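Local coordinates for protein exotoxin 5 (Staphylococcus aureus subsp. aureus COL, PDB 3R2I) that is of unknown function but, as a secreted staphylococcal superantigen-like protein of the exotoxin family, probably acts outside the bacterial cell, at residues Y67-F72 with A122-I127; E73-S78 with F92-K97; Y85-L90 with K100-G105. All blocks are in the same frame, centred on the assembly; numbering follows the deposited sequence.

Contact 1 (Y67-F72 with A122-I127); sequences YSEESF and AVPELI
Two backbone hydrogen bonds join F72 and A122, a single antiparallel bridge of the hydrogen-bonded type with the CA atoms 5.0 Å apart. A122 N gives a nearly straight bond to F72 O (2.8 Å, 176° at the hydrogen), whereas F72 N reaches A122 O at 3.0 Å in the plane of that carbonyl and with a more bent N-H (148°). The same A122 O also receives a weak, bent CA-H...O contact from S71 CA at 3.4 Å. With both segments inside the OB-fold domain typical of superantigen-like proteins, this bridge ties the chain leaving helix 57-68 to the chain that follows strand 118-120.

Van der Waals contact dominates between E69 and P124. E69 CG comes within 3.3 Å of P124 CG, the two side chains crossing at a slant: chi1 of -168° sets CG opposite the backbone N, and the bend at chi2 then turns the carboxylate toward I127, a loose approach with I127 CD1 4.2 Å from E69 OE2. Backbone joins in beside the proline contact: E70 O stands 3.6 Å from P124 CD. Outside the pair, S71 and V123 both rest on F187 of helix 182-197, and E69 O accepts a bond from K191 NZ of that helix.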
ATOM      1  N   TYR A  67      -8.332  -3.660  -5.088  1.00 21.87           N
ATOM      2  CA  TYR A  67      -8.268  -2.478  -4.271  1.00 21.02           C
ATOM      3  C   TYR A  67      -9.459  -2.227  -3.322  1.00 22.50           C
ATOM      4  O   TYR A  67      -9.428  -1.241  -2.578  1.00 21.70           O
ATOM      5  CB  TYR A  67      -7.959  -1.282  -5.151  1.00 20.00           C
ATOM      6  CG  TYR A  67      -6.521  -1.273  -5.574  1.00 20.38           C
ATOM      7  CD1 TYR A  67      -5.525  -0.957  -4.655  1.00 18.75           C
ATOM      8  CD2 TYR A  67      -6.140  -1.560  -6.879  1.00 20.37           C
ATOM      9  CE1 TYR A  67      -4.202  -0.932  -5.018  1.00 19.51           C
ATOM     10  CE2 TYR A  67      -4.787  -1.548  -7.242  1.00 20.16           C
ATOM     11  CZ  TYR A  67      -3.846  -1.225  -6.318  1.00 18.66           C
ATOM     12  OH  TYR A  67      -2.530  -1.148  -6.686  1.00 16.22           O
ATOM     13  N   SER A  68     -10.464  -3.107  -3.370  1.00 23.54           N
ATOM     14  CA  SER A  68     -11.665  -3.104  -2.497  1.00 26.73           C
ATOM     15  C   SER A  68     -11.541  -4.089  -1.347  1.00 27.57           C
ATOM     16  O   SER A  68     -12.403  -4.146  -0.463  1.00 28.82           O
ATOM     17  CB  SER A  68     -12.898  -3.639  -3.245  1.00 26.66           C
ATOM     18  OG  SER A  68     -13.407  -2.694  -4.124  1.00 33.77           O
ATOM     19  N   GLU A  69     -10.542  -4.948  -1.426  1.00 27.10           N
ATOM     20  CA  GLU A  69     -10.351  -5.974  -0.428  1.00 28.80           C
ATOM     21  C   GLU A  69      -9.993  -5.395   0.947  1.00 27.37           C
ATOM     22  O   GLU A  69      -9.507  -4.279   1.063  1.00 26.25           O
ATOM     23  CB  GLU A  69      -9.256  -6.929  -0.925  1.00 30.13           C
ATOM     24  CG  GLU A  69      -9.126  -8.216  -0.138  1.00 37.59           C
ATOM     25  CD  GLU A  69     -10.336  -9.118  -0.270  1.00 43.14           C
ATOM     26  OE1 GLU A  69     -10.828  -9.292  -1.411  1.00 49.33           O
ATOM     27  OE2 GLU A  69     -10.760  -9.686   0.760  1.00 47.49           O
ATOM     28  N   GLU A  70     -10.246  -6.161   1.994  1.00 27.42           N
ATOM     29  CA  GLU A  70      -9.913  -5.728   3.347  1.00 28.41           C
ATOM     30  C   GLU A  70      -8.419  -5.942   3.563  1.00 25.17           C
ATOM     31  O   GLU A  70      -7.835  -6.919   3.089  1.00 26.28           O
ATOM     32  CB  GLU A  70     -10.709  -6.506   4.407  1.00 31.24           C
ATOM     33  CG  GLU A  70     -10.484  -6.020   5.863  1.00 37.54           C
ATOM     34  CD  GLU A  70     -11.308  -6.802   6.901  1.00 49.49           C
ATOM     35  OE1 GLU A  70     -11.951  -7.825   6.549  1.00 54.98           O
ATOM     36  OE2 GLU A  70     -11.315  -6.387   8.081  1.00 55.26           O
ATOM     37  N   SER A  71      -7.806  -5.004   4.253  1.00 22.93           N
ATOM     38  CA  SER A  71      -6.394  -5.035   4.550  1.00 21.71           C
ATOM     39  C   SER A  71      -6.170  -5.330   6.034  1.00 22.24           C
ATOM     40  O   SER A  71      -7.115  -5.356   6.848  1.00 22.55           O
ATOM     41  CB  SER A  71      -5.770  -3.706   4.162  1.00 21.40           C
ATOM     42  OG  SER A  71      -6.373  -2.650   4.867  1.00 24.04           O
ATOM     43  N   PHE A  72      -4.911  -5.574   6.361  1.00 20.93           N
ATOM     44  CA  PHE A  72      -4.522  -5.934   7.705  1.00 20.96           C
ATOM     45  C   PHE A  72      -3.201  -5.251   8.034  1.00 21.33           C
ATOM     46  O   PHE A  72      -2.349  -5.054   7.146  1.00 19.09           O
ATOM     47  CB  PHE A  72      -4.385  -7.464   7.812  1.00 20.98           C
ATOM     48  CG  PHE A  72      -5.642  -8.223   7.411  1.00 19.41           C
ATOM     49  CD1 PHE A  72      -5.813  -8.680   6.110  1.00 23.80           C
ATOM     50  CD2 PHE A  72      -6.643  -8.450   8.313  1.00 24.91           C
ATOM     51  CE1 PHE A  72      -6.969  -9.339   5.720  1.00 22.42           C
ATOM     52  CE2 PHE A  72      -7.801  -9.124   7.934  1.00 25.91           C
ATOM     53  CZ  PHE A  72      -7.952  -9.564   6.634  1.00 24.79           C
ATOM     54  N   ALA A 122      -0.750  -5.775   4.988  1.00 16.10           N
ATOM     55  CA  ALA A 122      -1.075  -6.945   4.166  1.00 16.94           C
ATOM     56  C   ALA A 122      -2.341  -6.799   3.381  1.00 16.61           C
ATOM     57  O   ALA A 122      -3.349  -6.288   3.870  1.00 17.51           O
ATOM     58  CB  ALA A 122      -1.152  -8.194   5.051  1.00 15.58           C
ATOM     59  N   VAL A 123      -2.243  -7.183   2.122  1.00 18.57           N
ATOM     60  CA  VAL A 123      -3.371  -7.162   1.210  1.00 19.19           C
ATOM     61  C   VAL A 123      -3.318  -8.528   0.568  1.00 20.36           C
ATOM     62  O   VAL A 123      -2.274  -8.944   0.099  1.00 20.44           O
ATOM     63  CB  VAL A 123      -3.182  -6.150   0.115  1.00 20.15           C
ATOM     64  CG1 VAL A 123      -4.317  -6.324  -0.931  1.00 21.36           C
ATOM     65  CG2 VAL A 123      -3.131  -4.755   0.707  1.00 19.85           C
ATOM     66  N   PRO A 124      -4.436  -9.228   0.508  1.00 21.56           N
ATOM     67  CA  PRO A 124      -4.260 -10.547  -0.072  1.00 22.66           C
ATOM     68  C   PRO A 124      -4.185 -10.629  -1.573  1.00 23.31           C
ATOM     69  O   PRO A 124      -4.976 -10.005  -2.270  1.00 23.28           O
ATOM     70  CB  PRO A 124      -5.544 -11.284   0.358  1.00 24.52           C
ATOM     71  CG  PRO A 124      -6.532 -10.197   0.604  1.00 24.27           C
ATOM     72  CD  PRO A 124      -5.742  -9.078   1.174  1.00 22.27           C
ATOM     73  N   GLU A 125      -3.278 -11.437  -2.056  1.00 22.83           N
ATOM     74  CA  GLU A 125      -3.243 -11.825  -3.432  1.00 22.12           C
ATOM     75  C   GLU A 125      -4.089 -13.059  -3.637  1.00 22.38           C
ATOM     76  O   GLU A 125      -4.580 -13.313  -4.692  1.00 21.71           O
ATOM     77  CB  GLU A 125      -1.816 -12.063  -3.869  1.00 21.50           C
ATOM     78  CG  GLU A 125      -0.851 -10.942  -3.568  1.00 21.97           C
ATOM     79  CD  GLU A 125      -1.024  -9.695  -4.433  1.00 23.56           C
ATOM     80  OE1 GLU A 125      -1.581  -9.777  -5.477  1.00 24.32           O
ATOM     81  OE2 GLU A 125      -0.609  -8.618  -4.057  1.00 21.99           O
ATOM     82  N   LEU A 126      -4.225 -13.801  -2.570  1.00 24.29           N
ATOM     83  CA  LEU A 126      -5.001 -15.001  -2.470  1.00 23.72           C
ATOM     84  C   LEU A 126      -5.257 -15.178  -0.992  1.00 22.46           C
ATOM     85  O   LEU A 126      -4.450 -14.843  -0.191  1.00 21.09           O
ATOM     86  CB  LEU A 126      -4.210 -16.179  -3.022  1.00 25.93           C
ATOM     87  CG  LEU A 126      -4.630 -17.628  -3.034  1.00 27.02           C
ATOM     88  CD1 LEU A 126      -3.930 -18.335  -4.148  1.00 23.24           C
ATOM     89  CD2 LEU A 126      -4.333 -18.279  -1.759  1.00 21.10           C
ATOM     90  N   ILE A 127      -6.409 -15.698  -0.654  1.00 22.34           N
ATOM     91  CA  ILE A 127      -6.657 -16.180   0.672  1.00 23.41           C
ATOM     92  C   ILE A 127      -6.829 -17.670   0.578  1.00 25.42           C
ATOM     93  O   ILE A 127      -7.592 -18.112  -0.213  1.00 25.82           O
ATOM     94  CB  ILE A 127      -7.892 -15.564   1.298  1.00 23.90           C
ATOM     95  CG1 ILE A 127      -7.852 -14.044   1.188  1.00 24.06           C
ATOM     96  CG2 ILE A 127      -8.110 -16.126   2.666  1.00 20.63           C
ATOM     97  CD1 ILE A 127      -8.854 -13.305   1.894  1.00 27.03           C
TER

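Contact 2 (E73-S78 with F92-K97); sequences EPTNIS and FKQRNK
I77 lies across one face of the F92 ring, the two side chains meeting at about a right angle. I77 CG2 stands 4.0 Å from the ring centroid and 20° off the normal, a CH-pi contact displaced toward the rim, while I77 CD1 packs at 3.3 Å against F92 CE1. The chi1 of -59° places I77 CG2 opposite the backbone N and over the ring; the extended chi2 carries I77 CD1 to the rim. P74 approaches differently: P74 CG sits at the ring's edge, in plane, 3.9 Å from F92 CE1. V120 also touches P74, I77 and F92.

The polar half is built by one extended side chain. Q94 reaches T75 and uses both ends of its amide. Q94 OE1 accepts from T75 N at 2.9 Å, with 163° at the hydrogen, and Q94 NE2 donates to T75 O at 3.0 Å, the acceptor lying near the amide plane. This pair of bonds fixes the amide's rotation. T75 OG1 itself bonds to D119, and Q94 also starts a type I' turn, Q94-K97. The contact lies at the open end of the 77-84/87-94 beta hairpin of the OB-fold domain, where the Q94 side chain resembles the two-bond pairing of a strand neighbour.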
ATOM      1  N   GLU A  73      -3.047  -4.915   9.312  1.00 21.78           N
ATOM      2  CA  GLU A  73      -1.874  -4.196   9.837  1.00 23.95           C
ATOM      3  C   GLU A  73      -1.251  -4.824  11.089  1.00 23.78           C
ATOM      4  O   GLU A  73      -1.164  -4.190  12.111  1.00 25.03           O
ATOM      5  CB  GLU A  73      -2.271  -2.741  10.126  1.00 22.81           C
ATOM      6  CG  GLU A  73      -2.659  -2.016   8.837  1.00 26.69           C
ATOM      7  CD  GLU A  73      -3.146  -0.588   9.037  1.00 29.34           C
ATOM      8  OE1 GLU A  73      -2.626   0.123   9.929  1.00 35.37           O
ATOM      9  OE2 GLU A  73      -4.027  -0.174   8.257  1.00 29.33           O
ATOM     10  N   PRO A  74      -0.823  -6.082  10.999  1.00 23.39           N
ATOM     11  CA  PRO A  74      -0.216  -6.717  12.148  1.00 24.53           C
ATOM     12  C   PRO A  74       1.079  -5.963  12.455  1.00 25.61           C
ATOM     13  O   PRO A  74       1.768  -5.507  11.549  1.00 23.84           O
ATOM     14  CB  PRO A  74       0.039  -8.139  11.655  1.00 24.30           C
ATOM     15  CG  PRO A  74       0.115  -8.009  10.162  1.00 21.78           C
ATOM     16  CD  PRO A  74      -0.905  -7.000   9.855  1.00 22.29           C
ATOM     17  N   THR A  75       1.398  -5.859  13.737  1.00 27.98           N
ATOM     18  CA  THR A  75       2.516  -5.053  14.185  1.00 29.17           C
ATOM     19  C   THR A  75       3.452  -5.764  15.134  1.00 29.07           C
ATOM     20  O   THR A  75       3.076  -6.721  15.812  1.00 29.17           O
ATOM     21  CB  THR A  75       1.967  -3.775  14.907  1.00 31.35           C
ATOM     22  OG1 THR A  75       3.057  -2.947  15.343  1.00 38.65           O
ATOM     23  CG2 THR A  75       1.110  -4.145  16.139  1.00 35.43           C
ATOM     24  N   ASN A  76       4.676  -5.251  15.186  1.00 30.37           N
ATOM     25  CA  ASN A  76       5.720  -5.746  16.092  1.00 31.54           C
ATOM     26  C   ASN A  76       5.921  -7.232  15.973  1.00 30.33           C
ATOM     27  O   ASN A  76       5.858  -7.953  16.933  1.00 31.37           O
ATOM     28  CB  ASN A  76       5.368  -5.388  17.537  1.00 31.56           C
ATOM     29  CG  ASN A  76       6.553  -5.603  18.494  1.00 36.14           C
ATOM     30  OD1 ASN A  76       7.719  -5.564  18.079  1.00 31.69           O
ATOM     31  ND2 ASN A  76       6.253  -5.798  19.777  1.00 30.39           N
ATOM     32  N   ILE A  77       6.229  -7.663  14.773  1.00 30.74           N
ATOM     33  CA  ILE A  77       6.374  -9.063  14.478  1.00 31.44           C
ATOM     34  C   ILE A  77       7.821  -9.489  14.481  1.00 33.05           C
ATOM     35  O   ILE A  77       8.701  -8.740  14.039  1.00 33.56           O
ATOM     36  CB  ILE A  77       5.793  -9.329  13.094  1.00 29.66           C
ATOM     37  CG1 ILE A  77       4.314  -8.910  13.067  1.00 30.30           C
ATOM     38  CG2 ILE A  77       5.898 -10.791  12.745  1.00 31.73           C
ATOM     39  CD1 ILE A  77       3.829  -8.515  11.700  1.00 31.84           C
ATOM     40  N   SER A  78       8.055 -10.687  15.006  1.00 33.30           N
ATOM     41  CA  SER A  78       9.377 -11.279  15.023  1.00 35.63           C
ATOM     42  C   SER A  78       9.270 -12.469  14.094  1.00 34.80           C
ATOM     43  O   SER A  78       8.371 -13.296  14.255  1.00 34.26           O
ATOM     44  CB  SER A  78       9.782 -11.676  16.427  1.00 36.69           C
ATOM     45  OG  SER A  78       9.992 -10.502  17.218  1.00 41.41           O
ATOM     46  N   PHE A  92       3.754 -16.012   9.826  1.00 27.12           N
ATOM     47  CA  PHE A  92       3.441 -15.632  11.186  1.00 28.26           C
ATOM     48  C   PHE A  92       1.907 -15.460  11.341  1.00 29.62           C
ATOM     49  O   PHE A  92       1.167 -15.445  10.342  1.00 26.64           O
ATOM     50  CB  PHE A  92       4.166 -14.338  11.550  1.00 28.02           C
ATOM     51  CG  PHE A  92       3.739 -13.147  10.731  1.00 25.03           C
ATOM     52  CD1 PHE A  92       2.718 -12.307  11.189  1.00 21.40           C
ATOM     53  CD2 PHE A  92       4.381 -12.842   9.529  1.00 21.07           C
ATOM     54  CE1 PHE A  92       2.307 -11.204  10.458  1.00 20.05           C
ATOM     55  CE2 PHE A  92       3.966 -11.736   8.751  1.00 23.33           C
ATOM     56  CZ  PHE A  92       2.923 -10.923   9.202  1.00 21.96           C
ATOM     57  N   LYS A  93       1.484 -15.358  12.605  1.00 31.47           N
ATOM     58  CA  LYS A  93       0.105 -15.167  13.021  1.00 33.95           C
ATOM     59  C   LYS A  93      -0.027 -14.014  14.006  1.00 34.26           C
ATOM     60  O   LYS A  93       0.898 -13.698  14.722  1.00 34.77           O
ATOM     61  CB  LYS A  93      -0.423 -16.409  13.725  1.00 35.43           C
ATOM     62  CG  LYS A  93      -0.281 -17.655  12.918  1.00 42.10           C
ATOM     63  CD  LYS A  93      -1.021 -18.847  13.532  1.00 51.12           C
ATOM     64  CE  LYS A  93      -2.553 -18.685  13.503  1.00 53.47           C
ATOM     65  NZ  LYS A  93      -3.213 -19.973  13.908  1.00 57.82           N
ATOM     66  N   GLN A  94      -1.207 -13.412  14.048  1.00 36.12           N
ATOM     67  CA  GLN A  94      -1.510 -12.331  14.985  1.00 37.64           C
ATOM     68  C   GLN A  94      -3.024 -12.128  14.992  1.00 39.88           C
ATOM     69  O   GLN A  94      -3.654 -12.104  13.927  1.00 36.15           O
ATOM     70  CB  GLN A  94      -0.763 -11.036  14.605  1.00 35.87           C
ATOM     71  CG  GLN A  94      -0.942  -9.914  15.625  1.00 36.51           C
ATOM     72  CD  GLN A  94       0.055  -8.774  15.453  1.00 32.82           C
ATOM     73  OE1 GLN A  94      -0.328  -7.629  15.257  1.00 28.52           O
ATOM     74  NE2 GLN A  94       1.332  -9.096  15.496  1.00 28.99           N
ATOM     75  N   ARG A  95      -3.605 -12.002  16.184  1.00 44.72           N
ATOM     76  CA  ARG A  95      -5.068 -11.823  16.324  1.00 48.70           C
ATOM     77  C   ARG A  95      -5.867 -12.856  15.493  1.00 48.30           C
ATOM     78  O   ARG A  95      -6.828 -12.498  14.792  1.00 49.10           O
ATOM     79  CB  ARG A  95      -5.500 -10.372  15.981  1.00 49.99           C
ATOM     80  CG  ARG A  95      -5.263  -9.327  17.111  1.00 57.10           C
ATOM     81  CD  ARG A  95      -5.873  -7.941  16.761  1.00 64.80           C
ATOM     82  NE  ARG A  95      -5.942  -7.040  17.925  1.00 72.33           N
ATOM     83  CZ  ARG A  95      -6.351  -5.763  17.895  1.00 76.71           C
ATOM     84  NH1 ARG A  95      -6.713  -5.183  16.750  1.00 76.81           N
ATOM     85  NH2 ARG A  95      -6.378  -5.049  19.017  1.00 78.32           N
ATOM     86  N   ASN A  96      -5.462 -14.126  15.607  1.00 48.27           N
ATOM     87  CA  ASN A  96      -6.046 -15.284  14.864  1.00 48.67           C
ATOM     88  C   ASN A  96      -5.831 -15.441  13.369  1.00 45.02           C
ATOM     89  O   ASN A  96      -6.118 -16.520  12.819  1.00 46.41           O
ATOM     90  CB  ASN A  96      -7.589 -15.379  15.007  1.00 50.76           C
ATOM     91  CG  ASN A  96      -8.015 -16.393  16.051  1.00 56.45           C
ATOM     92  OD1 ASN A  96      -7.261 -17.320  16.388  1.00 61.44           O
ATOM     93  ND2 ASN A  96      -9.247 -16.260  16.529  1.00 61.79           N
ATOM     94  N   LYS A  97      -5.327 -14.400  12.721  1.00 39.77           N
ATOM     95  CA  LYS A  97      -4.971 -14.446  11.310  1.00 37.14           C
ATOM     96  C   LYS A  97      -3.576 -14.949  11.061  1.00 34.05           C
ATOM     97  O   LYS A  97      -2.632 -14.572  11.755  1.00 34.44           O
ATOM     98  CB  LYS A  97      -5.136 -13.051  10.668  1.00 36.90           C
ATOM     99  CG  LYS A  97      -6.414 -12.777   9.855  1.00 44.53           C
ATOM    100  CD  LYS A  97      -7.725 -12.546  10.608  1.00 54.08           C
ATOM    101  CE  LYS A  97      -8.891 -12.347   9.582  1.00 59.23           C
ATOM    102  NZ  LYS A  97     -10.228 -12.004  10.182  1.00 62.12           N
TER

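Contact 3 (Y85-L90 with K100-G105); sequences YGSNVL and KVFLLG
V89 and F102 face each other as a non-hydrogen-bonded antiparallel pair, and both side chains extend alongside each other from the same face of the sheet. V89 CG1 sits over the centre of the F102 ring, 3.9 Å from the centroid and 13° off the normal, a well-centred CH-pi contact. It gets there because chi1 of -56° turns CG1 opposite the carbonyl carbon. S87 CB adds a contact of 3.9 Å with F102 CD2, and the stem of K100 packs on V89, CG to CB.

Backbone bonds on either side hold V89 opposite F102. L90 and V101 exchange two hydrogen bonds, L90 N to V101 O at 2.8 Å and V101 N to L90 O at 3.0 Å, the latter nearly straight. L103 N bonds to N88 O at 2.8 Å, and V89 CA makes a close CA-H...O contact of 3.1 Å with V101 O. The pairing belongs to the beta hairpin of strands 87-94 and 97-103 in the OB-fold domain, which follow each other directly in the chain; the short segments run at 139°, well away from exactly antiparallel.

On the face opposite F102, L90 CD2 meets L103 CD1 at 4.1 Å, the two leucines crossing near a right angle; I139 of strand 133-141 and Y111 touch both. Farther out, K100 NZ is bonded to N91 OD1 and N88 ND2 to K108 O, while F102 bonds through its backbone to S135 and G137.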
ATOM      1  N   TYR A  85       8.300 -23.232  -1.883  1.00 35.23           N
ATOM      2  CA  TYR A  85       8.403 -23.703  -3.274  1.00 37.68           C
ATOM      3  C   TYR A  85       9.211 -22.750  -4.147  1.00 37.87           C
ATOM      4  O   TYR A  85       8.784 -22.392  -5.262  1.00 37.97           O
ATOM      5  CB  TYR A  85       6.999 -23.962  -3.878  1.00 36.92           C
ATOM      6  CG  TYR A  85       6.192 -24.797  -2.946  1.00 36.02           C
ATOM      7  CD1 TYR A  85       6.552 -26.110  -2.669  1.00 34.51           C
ATOM      8  CD2 TYR A  85       5.127 -24.249  -2.252  1.00 36.56           C
ATOM      9  CE1 TYR A  85       5.863 -26.856  -1.729  1.00 33.30           C
ATOM     10  CE2 TYR A  85       4.418 -25.009  -1.343  1.00 36.30           C
ATOM     11  CZ  TYR A  85       4.784 -26.303  -1.094  1.00 29.96           C
ATOM     12  OH  TYR A  85       4.045 -27.013  -0.179  1.00 37.24           O
ATOM     13  N   GLY A  86      10.363 -22.317  -3.617  1.00 38.30           N
ATOM     14  CA  GLY A  86      11.256 -21.407  -4.348  1.00 38.62           C
ATOM     15  C   GLY A  86      11.144 -19.922  -4.069  1.00 36.14           C
ATOM     16  O   GLY A  86      11.987 -19.163  -4.523  1.00 37.64           O
ATOM     17  N   SER A  87      10.083 -19.479  -3.402  1.00 34.52           N
ATOM     18  CA  SER A  87       9.973 -18.062  -3.022  1.00 33.39           C
ATOM     19  C   SER A  87      10.254 -18.008  -1.526  1.00 32.83           C
ATOM     20  O   SER A  87       9.898 -18.947  -0.780  1.00 34.69           O
ATOM     21  CB  SER A  87       8.577 -17.480  -3.222  1.00 31.80           C
ATOM     22  OG  SER A  87       8.112 -17.552  -4.542  1.00 32.31           O
ATOM     23  N   ASN A  88      10.864 -16.920  -1.083  1.00 29.18           N
ATOM     24  CA  ASN A  88      11.113 -16.740   0.330  1.00 28.14           C
ATOM     25  C   ASN A  88       9.914 -15.991   0.919  1.00 26.11           C
ATOM     26  O   ASN A  88       9.423 -15.036   0.329  1.00 24.16           O
ATOM     27  CB  ASN A  88      12.440 -16.020   0.560  1.00 28.19           C
ATOM     28  CG  ASN A  88      13.631 -16.890   0.198  1.00 29.25           C
ATOM     29  OD1 ASN A  88      13.632 -18.104   0.434  1.00 34.24           O
ATOM     30  ND2 ASN A  88      14.668 -16.276  -0.310  1.00 30.13           N
ATOM     31  N   VAL A  89       9.419 -16.478   2.051  1.00 25.05           N
ATOM     32  CA  VAL A  89       8.273 -15.898   2.716  1.00 23.59           C
ATOM     33  C   VAL A  89       8.456 -15.755   4.226  1.00 24.70           C
ATOM     34  O   VAL A  89       9.321 -16.387   4.828  1.00 25.06           O
ATOM     35  CB  VAL A  89       7.023 -16.780   2.531  1.00 22.90           C
ATOM     36  CG1 VAL A  89       6.777 -17.002   1.084  1.00 20.65           C
ATOM     37  CG2 VAL A  89       7.157 -18.134   3.276  1.00 22.74           C
ATOM     38  N   LEU A  90       7.621 -14.902   4.805  1.00 24.53           N
ATOM     39  CA  LEU A  90       7.563 -14.690   6.237  1.00 24.20           C
ATOM     40  C   LEU A  90       6.248 -15.275   6.740  1.00 24.18           C
ATOM     41  O   LEU A  90       5.190 -14.809   6.383  1.00 22.87           O
ATOM     42  CB  LEU A  90       7.617 -13.199   6.576  1.00 23.33           C
ATOM     43  CG  LEU A  90       8.873 -12.416   6.177  1.00 23.45           C
ATOM     44  CD1 LEU A  90       8.700 -10.966   6.577  1.00 23.44           C
ATOM     45  CD2 LEU A  90      10.192 -12.991   6.790  1.00 24.75           C
ATOM     46  N   LYS A 100       1.248 -14.923   5.257  1.00 22.49           N
ATOM     47  CA  LYS A 100       2.372 -15.447   4.485  1.00 23.14           C
ATOM     48  C   LYS A 100       2.808 -14.286   3.589  1.00 21.68           C
ATOM     49  O   LYS A 100       2.139 -13.946   2.630  1.00 21.82           O
ATOM     50  CB  LYS A 100       2.022 -16.738   3.729  1.00 23.36           C
ATOM     51  CG  LYS A 100       3.149 -17.219   2.796  1.00 25.64           C
ATOM     52  CD  LYS A 100       2.844 -18.553   2.106  1.00 28.56           C
ATOM     53  CE  LYS A 100       3.244 -19.825   2.933  1.00 34.31           C
ATOM     54  NZ  LYS A 100       2.510 -20.210   4.146  1.00 32.54           N
ATOM     55  N   VAL A 101       3.906 -13.626   3.968  1.00 21.92           N
ATOM     56  CA  VAL A 101       4.387 -12.448   3.256  1.00 20.39           C
ATOM     57  C   VAL A 101       5.562 -12.798   2.368  1.00 20.91           C
ATOM     58  O   VAL A 101       6.612 -13.232   2.856  1.00 19.99           O
ATOM     59  CB  VAL A 101       4.719 -11.343   4.255  1.00 21.66           C
ATOM     60  CG1 VAL A 101       5.177 -10.055   3.531  1.00 21.02           C
ATOM     61  CG2 VAL A 101       3.483 -11.049   5.101  1.00 18.88           C
ATOM     62  N   PHE A 102       5.358 -12.622   1.060  1.00 20.47           N
ATOM     63  CA  PHE A 102       6.350 -12.976   0.046  1.00 20.37           C
ATOM     64  C   PHE A 102       7.413 -11.917  -0.063  1.00 22.27           C
ATOM     65  O   PHE A 102       7.132 -10.709   0.106  1.00 24.58           O
ATOM     66  CB  PHE A 102       5.691 -13.218  -1.326  1.00 18.02           C
ATOM     67  CG  PHE A 102       4.896 -14.486  -1.397  1.00 21.08           C
ATOM     68  CD1 PHE A 102       3.697 -14.624  -0.698  1.00 21.44           C
ATOM     69  CD2 PHE A 102       5.336 -15.558  -2.142  1.00 24.44           C
ATOM     70  CE1 PHE A 102       2.975 -15.812  -0.730  1.00 23.39           C
ATOM     71  CE2 PHE A 102       4.610 -16.759  -2.178  1.00 27.21           C
ATOM     72  CZ  PHE A 102       3.429 -16.881  -1.478  1.00 24.60           C
ATOM     73  N   LEU A 103       8.637 -12.386  -0.291  1.00 22.66           N
ATOM     74  CA  LEU A 103       9.806 -11.539  -0.448  1.00 24.04           C
ATOM     75  C   LEU A 103      10.301 -11.816  -1.843  1.00 25.66           C
ATOM     76  O   LEU A 103      10.702 -12.922  -2.168  1.00 27.98           O
ATOM     77  CB  LEU A 103      10.855 -11.888   0.587  1.00 24.62           C
ATOM     78  CG  LEU A 103      10.381 -11.872   2.045  1.00 21.77           C
ATOM     79  CD1 LEU A 103      11.472 -12.519   2.966  1.00 18.88           C
ATOM     80  CD2 LEU A 103      10.063 -10.439   2.429  1.00 20.08           C
ATOM     81  N   LEU A 104      10.216 -10.795  -2.671  1.00 27.13           N
ATOM     82  CA  LEU A 104      10.545 -10.878  -4.070  1.00 29.85           C
ATOM     83  C   LEU A 104      11.520  -9.784  -4.448  1.00 31.91           C
ATOM     84  O   LEU A 104      11.708  -8.820  -3.714  1.00 32.28           O
ATOM     85  CB  LEU A 104       9.256 -10.715  -4.909  1.00 28.01           C
ATOM     86  CG  LEU A 104       8.131 -11.727  -4.670  1.00 26.33           C
ATOM     87  CD1 LEU A 104       6.829 -11.245  -5.302  1.00 26.02           C
ATOM     88  CD2 LEU A 104       8.534 -13.147  -5.191  1.00 25.51           C
ATOM     89  N   GLY A 105      12.139  -9.978  -5.598  1.00 36.03           N
ATOM     90  CA  GLY A 105      13.083  -9.022  -6.181  1.00 39.27           C
ATOM     91  C   GLY A 105      14.268  -8.699  -5.318  1.00 40.59           C
ATOM     92  O   GLY A 105      14.890  -9.588  -4.759  1.00 41.58           O
TER

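How the contacts relate
From the N terminus, the chain leaves helix 57-68 through 67-72, the first side of contact 1, which closes only when 122-127 returns some fifty residues later. Contacts 2 and 3 both fall within that span. Contact 2 opens directly after F72 and closes at 92-97; contact 3 begins at 85-90, before contact 2 has closed, and ends at 100-105, so the two cross. They share strand 87-94, the middle of three successive antiparallel strands, and touch where F92 CE2 packs on V101 CG2 at 3.7 Å. Contacts 1 and 2 touch through F72 and K97. Contact 1 ties the helix exit to the chain after strand 118-120, while contacts 2 and 3 join neighbouring strands of the OB-fold sheet.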